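Local atomic coordinates of probable chitinase (Chromobacterium violaceum, PDB entry 5JH8), a protein that probably binds chitin and hydrolyses its glycosidic bonds, as family 18 chitinases do. Residues Y33-V41 with I80-Q91; T237-Q247 with L257-D265. All blocks are in the same frame, centred on the assembly; numbering follows the deposited sequence.

Contact 1: residues Y33-V41 with I80-Q91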
loop_
_atom_site.group_PDB
_atom_site.type_symbol
_atom_site.label_atom_id
_atom_site.label_comp_id
_atom_site.label_asym_id
_atom_site.label_seq_id
_atom_site.Cartn_x
_atom_site.Cartn_y
_atom_site.Cartn_z
ATOM N N TYR A 33 -2.198 13.863 -1.472
ATOM C CA TYR A 33 -2.552 14.799 -0.424
ATOM C C TYR A 33 -1.741 14.552 0.840
ATOM O O TYR A 33 -1.480 13.404 1.217
ATOM C CB TYR A 33 -4.049 14.692 -0.097
ATOM C CG TYR A 33 -4.910 14.706 -1.349
ATOM C CD1 TYR A 33 -5.140 15.879 -2.040
ATOM C CD2 TYR A 33 -5.438 13.525 -1.880
ATOM C CE1 TYR A 33 -5.900 15.886 -3.189
ATOM C CE2 TYR A 33 -6.184 13.533 -3.023
ATOM C CZ TYR A 33 -6.416 14.708 -3.685
ATOM O OH TYR A 33 -7.195 14.699 -4.820
ATOM N N ASN A 34 -1.404 15.650 1.518
ATOM C CA ASN A 34 -0.786 15.613 2.836
ATOM C C ASN A 34 -1.727 16.255 3.853
ATOM O O ASN A 34 -2.732 16.889 3.494
ATOM C CB ASN A 34 0.562 16.346 2.817
ATOM C CG ASN A 34 1.585 15.676 1.910
ATOM O OD1 ASN A 34 1.531 14.469 1.670
ATOM N ND2 ASN A 34 2.525 16.461 1.403
ATOM N N ILE A 35 -1.397 16.088 5.134
ATOM C CA ILE A 35 -2.083 16.786 6.213
ATOM C C ILE A 35 -1.031 17.480 7.060
ATOM O O ILE A 35 0.075 16.958 7.243
ATOM C CB ILE A 35 -2.982 15.832 7.040
ATOM C CG1 ILE A 35 -3.926 16.604 7.962
ATOM C CG2 ILE A 35 -2.180 14.787 7.779
ATOM C CD1 ILE A 35 -5.060 15.764 8.510
ATOM N N THR A 36 -1.357 18.674 7.541
ATOM C CA THR A 36 -0.440 19.422 8.389
ATOM C C THR A 36 -0.656 19.077 9.864
ATOM O O THR A 36 -1.660 18.474 10.258
ATOM C CB THR A 36 -0.636 20.929 8.208
ATOM O OG1 THR A 36 -1.876 21.320 8.801
ATOM C CG2 THR A 36 -0.591 21.338 6.740
ATOM N N ALA A 37 0.285 19.521 10.701
ATOM C CA ALA A 37 0.157 19.325 12.141
ATOM C C ALA A 37 -1.033 20.072 12.726
ATOM O O ALA A 37 -1.437 19.774 13.852
ATOM C CB ALA A 37 1.440 19.751 12.857
ATOM N N GLN A 38 -1.597 21.039 12.007
ATOM C CA GLN A 38 -2.815 21.710 12.446
ATOM C C GLN A 38 -4.073 21.054 11.888
ATOM O O GLN A 38 -5.181 21.547 12.120
ATOM C CB GLN A 38 -2.800 23.201 12.065
ATOM C CG GLN A 38 -1.677 24.003 12.698
ATOM C CD GLN A 38 -0.329 23.755 12.050
ATOM O OE1 GLN A 38 -0.216 23.655 10.827
ATOM N NE2 GLN A 38 0.704 23.650 12.872
ATOM N N GLY A 39 -3.934 19.957 11.159
ATOM C CA GLY A 39 -5.087 19.222 10.692
ATOM C C GLY A 39 -5.648 19.683 9.369
ATOM O O GLY A 39 -6.788 19.339 9.041
ATOM N N ALA A 40 -4.892 20.458 8.596
ATOM C CA ALA A 40 -5.363 20.928 7.298
ATOM C C ALA A 40 -4.890 19.987 6.196
ATOM O O ALA A 40 -3.719 19.587 6.173
ATOM C CB ALA A 40 -4.851 22.335 7.014
ATOM N N VAL A 41 -5.803 19.633 5.293
ATOM C CA VAL A 41 -5.471 18.802 4.141
ATOM C C VAL A 41 -4.928 19.710 3.046
ATOM O O VAL A 41 -5.510 20.767 2.749
ATOM C CB VAL A 41 -6.699 18.024 3.640
ATOM C CG1 VAL A 41 -6.311 17.164 2.453
ATOM C CG2 VAL A 41 -7.289 17.154 4.722
ATOM N N ILE A 80 3.686 15.145 12.949
ATOM C CA ILE A 80 2.378 15.434 12.365
ATOM C C ILE A 80 1.359 14.395 12.813
ATOM O O ILE A 80 0.229 14.730 13.187
ATOM C CB ILE A 80 2.466 15.547 10.832
ATOM C CG1 ILE A 80 3.171 16.843 10.448
ATOM C CG2 ILE A 80 1.069 15.512 10.206
ATOM C CD1 ILE A 80 3.461 16.988 8.970
ATOM N N ALA A 81 1.731 13.114 12.780
ATOM C CA ALA A 81 0.784 12.096 13.218
ATOM C C ALA A 81 0.399 12.300 14.675
ATOM O O ALA A 81 -0.764 12.141 15.049
ATOM C CB ALA A 81 1.346 10.695 12.979
ATOM N N HIS A 82 1.373 12.646 15.516
ATOM C CA HIS A 82 1.078 12.910 16.920
ATOM C C HIS A 82 0.098 14.073 17.079
ATOM O O HIS A 82 -0.889 13.976 17.814
ATOM C CB HIS A 82 2.369 13.215 17.669
ATOM C CG HIS A 82 2.129 13.654 19.075
ATOM N ND1 HIS A 82 1.802 12.769 20.075
ATOM C CD2 HIS A 82 2.107 14.883 19.636
ATOM C CE1 HIS A 82 1.621 13.429 21.204
ATOM N NE2 HIS A 82 1.794 14.717 20.963
ATOM N N ALA A 83 0.364 15.183 16.390
ATOM C CA ALA A 83 -0.480 16.371 16.507
ATOM C C ALA A 83 -1.904 16.090 16.027
ATOM O O ALA A 83 -2.872 16.413 16.715
ATOM C CB ALA A 83 0.150 17.521 15.721
ATOM N N VAL A 84 -2.048 15.471 14.851
ATOM C CA VAL A 84 -3.367 15.150 14.309
ATOM C C VAL A 84 -4.124 14.228 15.250
ATOM O O VAL A 84 -5.353 14.304 15.358
ATOM C CB VAL A 84 -3.169 14.523 12.910
ATOM C CG1 VAL A 84 -4.413 13.771 12.437
ATOM C CG2 VAL A 84 -2.748 15.601 11.931
ATOM N N SER A 85 -3.412 13.329 15.928
ATOM C CA SER A 85 -4.059 12.377 16.814
ATOM C C SER A 85 -4.362 12.955 18.186
ATOM O O SER A 85 -5.045 12.297 18.976
ATOM C CB SER A 85 -3.185 11.138 16.988
ATOM O OG SER A 85 -2.979 10.462 15.763
ATOM N N THR A 86 -3.862 14.147 18.496
ATOM C CA THR A 86 -4.075 14.725 19.817
ATOM C C THR A 86 -4.616 16.148 19.686
ATOM O O THR A 86 -5.829 16.352 19.557
ATOM C CB THR A 86 -2.793 14.663 20.672
ATOM O OG1 THR A 86 -1.744 15.402 20.046
ATOM C CG2 THR A 86 -2.336 13.239 20.883
ATOM N N SER A 87 -3.719 17.134 19.674
ATOM C CA SER A 87 -4.134 18.528 19.793
ATOM C C SER A 87 -4.974 19.004 18.617
ATOM O O SER A 87 -5.838 19.872 18.792
ATOM C CB SER A 87 -2.901 19.420 19.961
ATOM O OG SER A 87 -1.973 19.236 18.904
ATOM N N ALA A 88 -4.734 18.479 17.418
ATOM C CA ALA A 88 -5.447 18.913 16.222
ATOM C C ALA A 88 -6.477 17.890 15.771
ATOM O O ALA A 88 -6.931 17.934 14.621
ATOM C CB ALA A 88 -4.477 19.235 15.085
ATOM N N GLN A 89 -6.878 16.987 16.668
ATOM C CA GLN A 89 -7.769 15.913 16.252
ATOM C C GLN A 89 -9.097 16.448 15.750
ATOM O O GLN A 89 -9.610 15.978 14.734
ATOM C CB GLN A 89 -7.982 14.925 17.390
ATOM C CG GLN A 89 -8.560 13.610 16.939
ATOM C CD GLN A 89 -8.968 12.731 18.101
ATOM O OE1 GLN A 89 -10.088 12.829 18.600
ATOM N NE2 GLN A 89 -8.054 11.871 18.550
ATOM N N SER A 90 -9.696 17.408 16.454
ATOM C CA SER A 90 -11.034 17.831 16.046
ATOM C C SER A 90 -10.999 18.521 14.685
ATOM O O SER A 90 -11.919 18.365 13.871
ATOM C CB SER A 90 -11.667 18.733 17.107
ATOM O OG SER A 90 -10.851 19.847 17.373
ATOM N N GLN A 91 -9.963 19.321 14.444
ATOM C CA GLN A 91 -9.794 19.955 13.146
ATOM C C GLN A 91 -9.542 18.918 12.064
ATOM O O GLN A 91 -10.157 18.960 10.996
ATOM C CB GLN A 91 -8.633 20.950 13.224
ATOM C CG GLN A 91 -8.877 22.125 14.142
ATOM C CD GLN A 91 -8.440 21.886 15.572
ATOM O OE1 GLN A 91 -8.186 20.764 15.996
ATOM N NE2 GLN A 91 -8.361 22.960 16.329
HETATM O O HOH W 1 -1.377 20.949 16.314
#
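Ile35 and Val84 meet tip to tip, CD1 of the isoleucine 4.1 Å from CG2 of the valine. The near-extended Ile35 chain, with CG1 anti to the backbone N (chi1 -167°), carries CD1 there and leaves CG2 alongside Ile80 CG2. Much of the remaining contact sets methyl groups against backbone carbonyls: Ile80 CG2 lies 3.4 Å from Ile35 O, and Val84 CG2 lies 3.5 Å from Thr36 O. Ala37 CB rests on Ala83 CB, while Ala37 O is flanked by the methyls of Ala83 and Ala88, CB being 3.3 Å away in each. No direct hydrogen bond crosses; instead a water donates to Ala37 O at 2.7 Å and also bonds Ser87 OG.

The turn is held from within. Thr36 to Gly39 form a type I beta turn, and Thr36 OG1 accepts Ala40 N at 3.1 Å. Gly39, at positive phi (88°), passes bare backbone close to Ala88 and Gln91, and its O is bonded by Asn95 ND2 of helix 89-96. On the helical side, Ala83 O accepts hydrogen bonds from Thr86 N and Ala88 N, which reach it from the two faces of its plane, fixing the turn that presents Ala88. Phe126 of helix 120-135 backs Val84. The arrangement belongs to a family 18 TIM barrel: the hairpin turn between strands 27-35 and 41-43 packs on helices 78-85 and 89-96, which follow the next parallel strand, 63-68.

Contact 2: residues T237-Q247 with L257-D265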
loop_
_atom_site.group_PDB
_atom_site.type_symbol
_atom_site.label_atom_id
_atom_site.label_comp_id
_atom_site.label_asym_id
_atom_site.label_seq_id
_atom_site.Cartn_x
_atom_site.Cartn_y
_atom_site.Cartn_z
ATOM N N THR A 237 11.116 -5.702 -15.634
ATOM C CA THR A 237 11.820 -6.910 -15.230
ATOM C C THR A 237 12.371 -7.668 -16.424
ATOM O O THR A 237 13.547 -8.045 -16.437
ATOM C CB THR A 237 10.897 -7.824 -14.450
ATOM O OG1 THR A 237 10.350 -7.098 -13.361
ATOM C CG2 THR A 237 11.643 -9.053 -13.930
ATOM N N GLN A 238 11.520 -7.951 -17.419
ATOM C CA GLN A 238 11.939 -8.812 -18.520
ATOM C C GLN A 238 13.082 -8.188 -19.303
ATOM O O GLN A 238 14.003 -8.886 -19.731
ATOM C CB GLN A 238 10.756 -9.106 -19.442
ATOM C CG GLN A 238 9.665 -9.934 -18.794
ATOM C CD GLN A 238 10.199 -11.241 -18.249
ATOM O OE1 GLN A 238 10.858 -12.002 -18.967
ATOM N NE2 GLN A 238 9.950 -11.497 -16.966
ATOM N N ALA A 239 13.043 -6.876 -19.507
ATOM C CA ALA A 239 14.125 -6.221 -20.231
ATOM C C ALA A 239 15.440 -6.343 -19.477
ATOM O O ALA A 239 16.502 -6.469 -20.097
ATOM C CB ALA A 239 13.778 -4.755 -20.473
ATOM N N LEU A 240 15.401 -6.263 -18.144
ATOM C CA LEU A 240 16.635 -6.371 -17.374
ATOM C C LEU A 240 17.202 -7.783 -17.451
ATOM O O LEU A 240 18.413 -7.969 -17.641
ATOM C CB LEU A 240 16.393 -5.942 -15.932
ATOM C CG LEU A 240 17.644 -5.854 -15.051
ATOM C CD1 LEU A 240 18.624 -4.805 -15.540
ATOM C CD2 LEU A 240 17.229 -5.570 -13.629
ATOM N N ILE A 241 16.345 -8.790 -17.294
ATOM C CA ILE A 241 16.776 -10.173 -17.471
ATOM C C ILE A 241 17.443 -10.343 -18.828
ATOM O O ILE A 241 18.519 -10.943 -18.939
ATOM C CB ILE A 241 15.570 -11.113 -17.284
ATOM C CG1 ILE A 241 15.111 -11.060 -15.829
ATOM C CG2 ILE A 241 15.910 -12.539 -17.709
ATOM C CD1 ILE A 241 13.795 -11.808 -15.572
ATOM N N ALA A 242 16.831 -9.788 -19.877
ATOM C CA ALA A 242 17.354 -9.966 -21.226
ATOM C C ALA A 242 18.662 -9.212 -21.424
ATOM O O ALA A 242 19.569 -9.701 -22.107
ATOM C CB ALA A 242 16.311 -9.509 -22.242
ATOM N N ARG A 243 18.781 -8.020 -20.834
ATOM C CA ARG A 243 20.003 -7.244 -20.982
ATOM C C ARG A 243 21.223 -8.046 -20.545
ATOM O O ARG A 243 22.263 -8.017 -21.211
ATOM C CB ARG A 243 19.890 -5.944 -20.183
ATOM C CG ARG A 243 21.136 -5.086 -20.260
ATOM C CD ARG A 243 21.025 -3.836 -19.422
ATOM N NE ARG A 243 22.281 -3.088 -19.418
ATOM C CZ ARG A 243 22.520 -2.021 -18.663
ATOM N NH1 ARG A 243 21.588 -1.569 -17.833
ATOM N NH2 ARG A 243 23.697 -1.406 -18.736
ATOM N N TYR A 244 21.113 -8.783 -19.444
ATOM C CA TYR A 244 22.242 -9.499 -18.868
ATOM C C TYR A 244 22.189 -10.996 -19.123
ATOM O O TYR A 244 23.079 -11.720 -18.667
ATOM C CB TYR A 244 22.314 -9.224 -17.367
ATOM C CG TYR A 244 22.658 -7.792 -17.069
ATOM C CD1 TYR A 244 23.964 -7.343 -17.186
ATOM C CD2 TYR A 244 21.682 -6.884 -16.683
ATOM C CE1 TYR A 244 24.298 -6.035 -16.923
ATOM C CE2 TYR A 244 22.009 -5.561 -16.418
ATOM C CZ TYR A 244 23.317 -5.147 -16.541
ATOM O OH TYR A 244 23.649 -3.838 -16.278
ATOM N N GLY A 245 21.174 -11.479 -19.834
ATOM C CA GLY A 245 21.034 -12.909 -20.066
ATOM C C GLY A 245 20.922 -13.713 -18.790
ATOM O O GLY A 245 21.446 -14.831 -18.715
ATOM N N ALA A 246 20.220 -13.178 -17.795
ATOM C CA ALA A 246 20.098 -13.818 -16.495
ATOM C C ALA A 246 19.134 -14.998 -16.552
ATOM O O ALA A 246 18.229 -15.058 -17.388
ATOM C CB ALA A 246 19.608 -12.806 -15.464
ATOM N N GLN A 247 19.354 -15.945 -15.647
ATOM C CA GLN A 247 18.536 -17.139 -15.503
ATOM C C GLN A 247 17.808 -16.988 -14.178
ATOM O O GLN A 247 18.389 -17.268 -13.114
ATOM C CB GLN A 247 19.416 -18.392 -15.504
ATOM C CG GLN A 247 19.987 -18.698 -16.866
ATOM C CD GLN A 247 18.904 -19.037 -17.864
ATOM O OE1 GLN A 247 17.828 -19.535 -17.500
ATOM N NE2 GLN A 247 19.171 -18.762 -19.130
ATOM N N LEU A 257 10.554 -14.194 -7.218
ATOM C CA LEU A 257 11.491 -14.398 -8.304
ATOM C C LEU A 257 12.796 -13.683 -7.988
ATOM O O LEU A 257 12.780 -12.520 -7.569
ATOM C CB LEU A 257 10.897 -13.867 -9.600
ATOM C CG LEU A 257 11.671 -14.239 -10.858
ATOM C CD1 LEU A 257 11.428 -15.693 -11.216
ATOM C CD2 LEU A 257 11.273 -13.313 -12.002
ATOM N N THR A 258 13.930 -14.363 -8.204
ATOM C CA THR A 258 15.222 -13.732 -7.970
ATOM C C THR A 258 16.164 -14.008 -9.132
ATOM O O THR A 258 16.076 -15.034 -9.804
ATOM C CB THR A 258 15.824 -14.163 -6.623
ATOM O OG1 THR A 258 17.002 -13.396 -6.342
ATOM C CG2 THR A 258 16.182 -15.622 -6.594
ATOM N N PHE A 259 17.084 -13.079 -9.361
ATOM C CA PHE A 259 18.166 -13.309 -10.304
ATOM C C PHE A 259 19.325 -12.408 -9.943
ATOM O O PHE A 259 19.181 -11.448 -9.187
ATOM C CB PHE A 259 17.749 -13.137 -11.775
ATOM C CG PHE A 259 17.173 -11.789 -12.130
ATOM C CD1 PHE A 259 15.817 -11.540 -11.974
ATOM C CD2 PHE A 259 17.965 -10.797 -12.703
ATOM C CE1 PHE A 259 15.281 -10.332 -12.328
ATOM C CE2 PHE A 259 17.408 -9.579 -13.068
ATOM C CZ PHE A 259 16.069 -9.366 -12.882
ATOM N N ASN A 260 20.485 -12.754 -10.483
ATOM C CA ASN A 260 21.685 -11.973 -10.306
ATOM C C ASN A 260 22.250 -11.614 -11.665
ATOM O O ASN A 260 21.933 -12.229 -12.688
ATOM C CB ASN A 260 22.759 -12.767 -9.566
ATOM C CG ASN A 260 22.336 -13.145 -8.185
ATOM O OD1 ASN A 260 22.476 -12.368 -7.235
ATOM N ND2 ASN A 260 21.817 -14.359 -8.051
ATOM N N TYR A 261 23.128 -10.618 -11.647
ATOM C CA TYR A 261 23.859 -10.273 -12.850
ATOM C C TYR A 261 25.111 -9.496 -12.473
ATOM O O TYR A 261 25.195 -8.904 -11.394
ATOM C CB TYR A 261 22.976 -9.496 -13.825
ATOM C CG TYR A 261 22.511 -8.120 -13.373
ATOM C CD1 TYR A 261 23.286 -7.004 -13.616
ATOM C CD2 TYR A 261 21.283 -7.933 -12.746
ATOM C CE1 TYR A 261 22.864 -5.739 -13.249
ATOM C CE2 TYR A 261 20.849 -6.666 -12.379
ATOM C CZ TYR A 261 21.651 -5.575 -12.631
ATOM O OH TYR A 261 21.242 -4.319 -12.281
ATOM N N GLY A 262 26.097 -9.527 -13.367
ATOM C CA GLY A 262 27.313 -8.767 -13.196
ATOM C C GLY A 262 27.246 -7.495 -14.010
ATOM O O GLY A 262 27.132 -7.537 -15.237
ATOM N N ALA A 263 27.294 -6.357 -13.319
ATOM C CA ALA A 263 27.235 -5.060 -13.972
ATOM C C ALA A 263 28.616 -4.668 -14.494
ATOM O O ALA A 263 29.643 -5.210 -14.082
ATOM C CB ALA A 263 26.730 -3.994 -12.999
ATOM N N ALA A 264 28.625 -3.698 -15.408
ATOM C CA ALA A 264 29.872 -3.294 -16.054
ATOM C C ALA A 264 30.886 -2.741 -15.057
ATOM O O ALA A 264 32.096 -2.816 -15.299
ATOM C CB ALA A 264 29.580 -2.265 -17.145
ATOM N N ASP A 265 30.420 -2.171 -13.946
ATOM C CA ASP A 265 31.319 -1.654 -12.921
ATOM C C ASP A 265 31.881 -2.747 -12.028
ATOM O O ASP A 265 32.595 -2.430 -11.068
ATOM C CB ASP A 265 30.626 -0.577 -12.072
ATOM C CG ASP A 265 29.413 -1.098 -11.313
ATOM O OD1 ASP A 265 29.256 -2.329 -11.190
ATOM O OD2 ASP A 265 28.619 -0.270 -10.816
HETATM O O HOH W 2 26.231 -2.876 -16.521
HETATM O O HOH W 3 22.031 -2.387 -13.963
HETATM O O HOH W 4 20.308 -15.435 -11.759
#
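A helix-on-strand aromatic contact joins helix 237-244 to strand 256-262, out at the margin of the chain beyond the barrel. The segment axes approach to 9.2 Å at 44°, and Phe259 and Tyr261, alternate residues of the strand, set out from the backbone toward the helix. Tyr244 and Tyr261 form an offset stack, centroids 3.9 Å apart and planes 18° from parallel, with Tyr261 CD1 over the centre of the Tyr244 ring. Tyr261 CG stands between its own N and carbonyl carbon (chi1 65°), the rotation at which its ring lies nearly flat on that of Tyr244. Arg243 CG lies over the opposite face of Tyr244, and the Arg243 guanidinium lies with one face against Tyr244 OH.

Phe259 is gripped differently: Ile241 CG1 makes a CH-pi contact over its face, 3.7 Å from the centroid, while Leu240 CD2 comes to the ring edge, 4.0 Å from Phe259 CZ. The same Leu240 methyl also touches Tyr261 CE2, so it bridges the rims of both rings. Strand 256-262 pairs antiparallel with 249-251 and 268-273, and the whole unit is inserted between barrel strand 212-222 and helix 276-289, consistent with the small alpha+beta insertion domain found in many family 18 chitinases.

The helix ends in a Schellman motif with Gly245 as C-prime residue; Ala246 then turns back, its CB 3.8 Å from Phe259 CD2. Water bridges take over at the polar margins. One water reaches Tyr244 OH and accepts from Ala264 N, each at 2.8 Å, and another donates to Tyr261 OH at 2.7 Å and also bonds Tyr244 OH. Tyr261 OH is additionally hydrogen-bonded to Asp222, and its ring stacks with His269. A further water links Gln247 O to Asn260 N.

Overall arrangement
Contacts 1 and 2 lie on opposite sides of the chain's centre, centres 45 Å apart and nearest atoms about 27 Å apart, and share no helix or strand. Both are partly buried, with contact 2 farther out. Contact 1 belongs to the barrel itself, joining a turn to its helical layer through small aliphatic groups and carbonyls; contact 2 lies in the inserted unit and relies on large aromatic rings. Neither has a direct hydrogen bond across it; bridging water crosses both, one in contact 1 and three in contact 2. Neither is at the ligand pockets: the side chain of Ile35 is about 13 Å from the bound histidine, that of Thr237 about 14 Å from the bound (2S)-2-(dimethylamino)-4-(methylselanyl)butanoic acid.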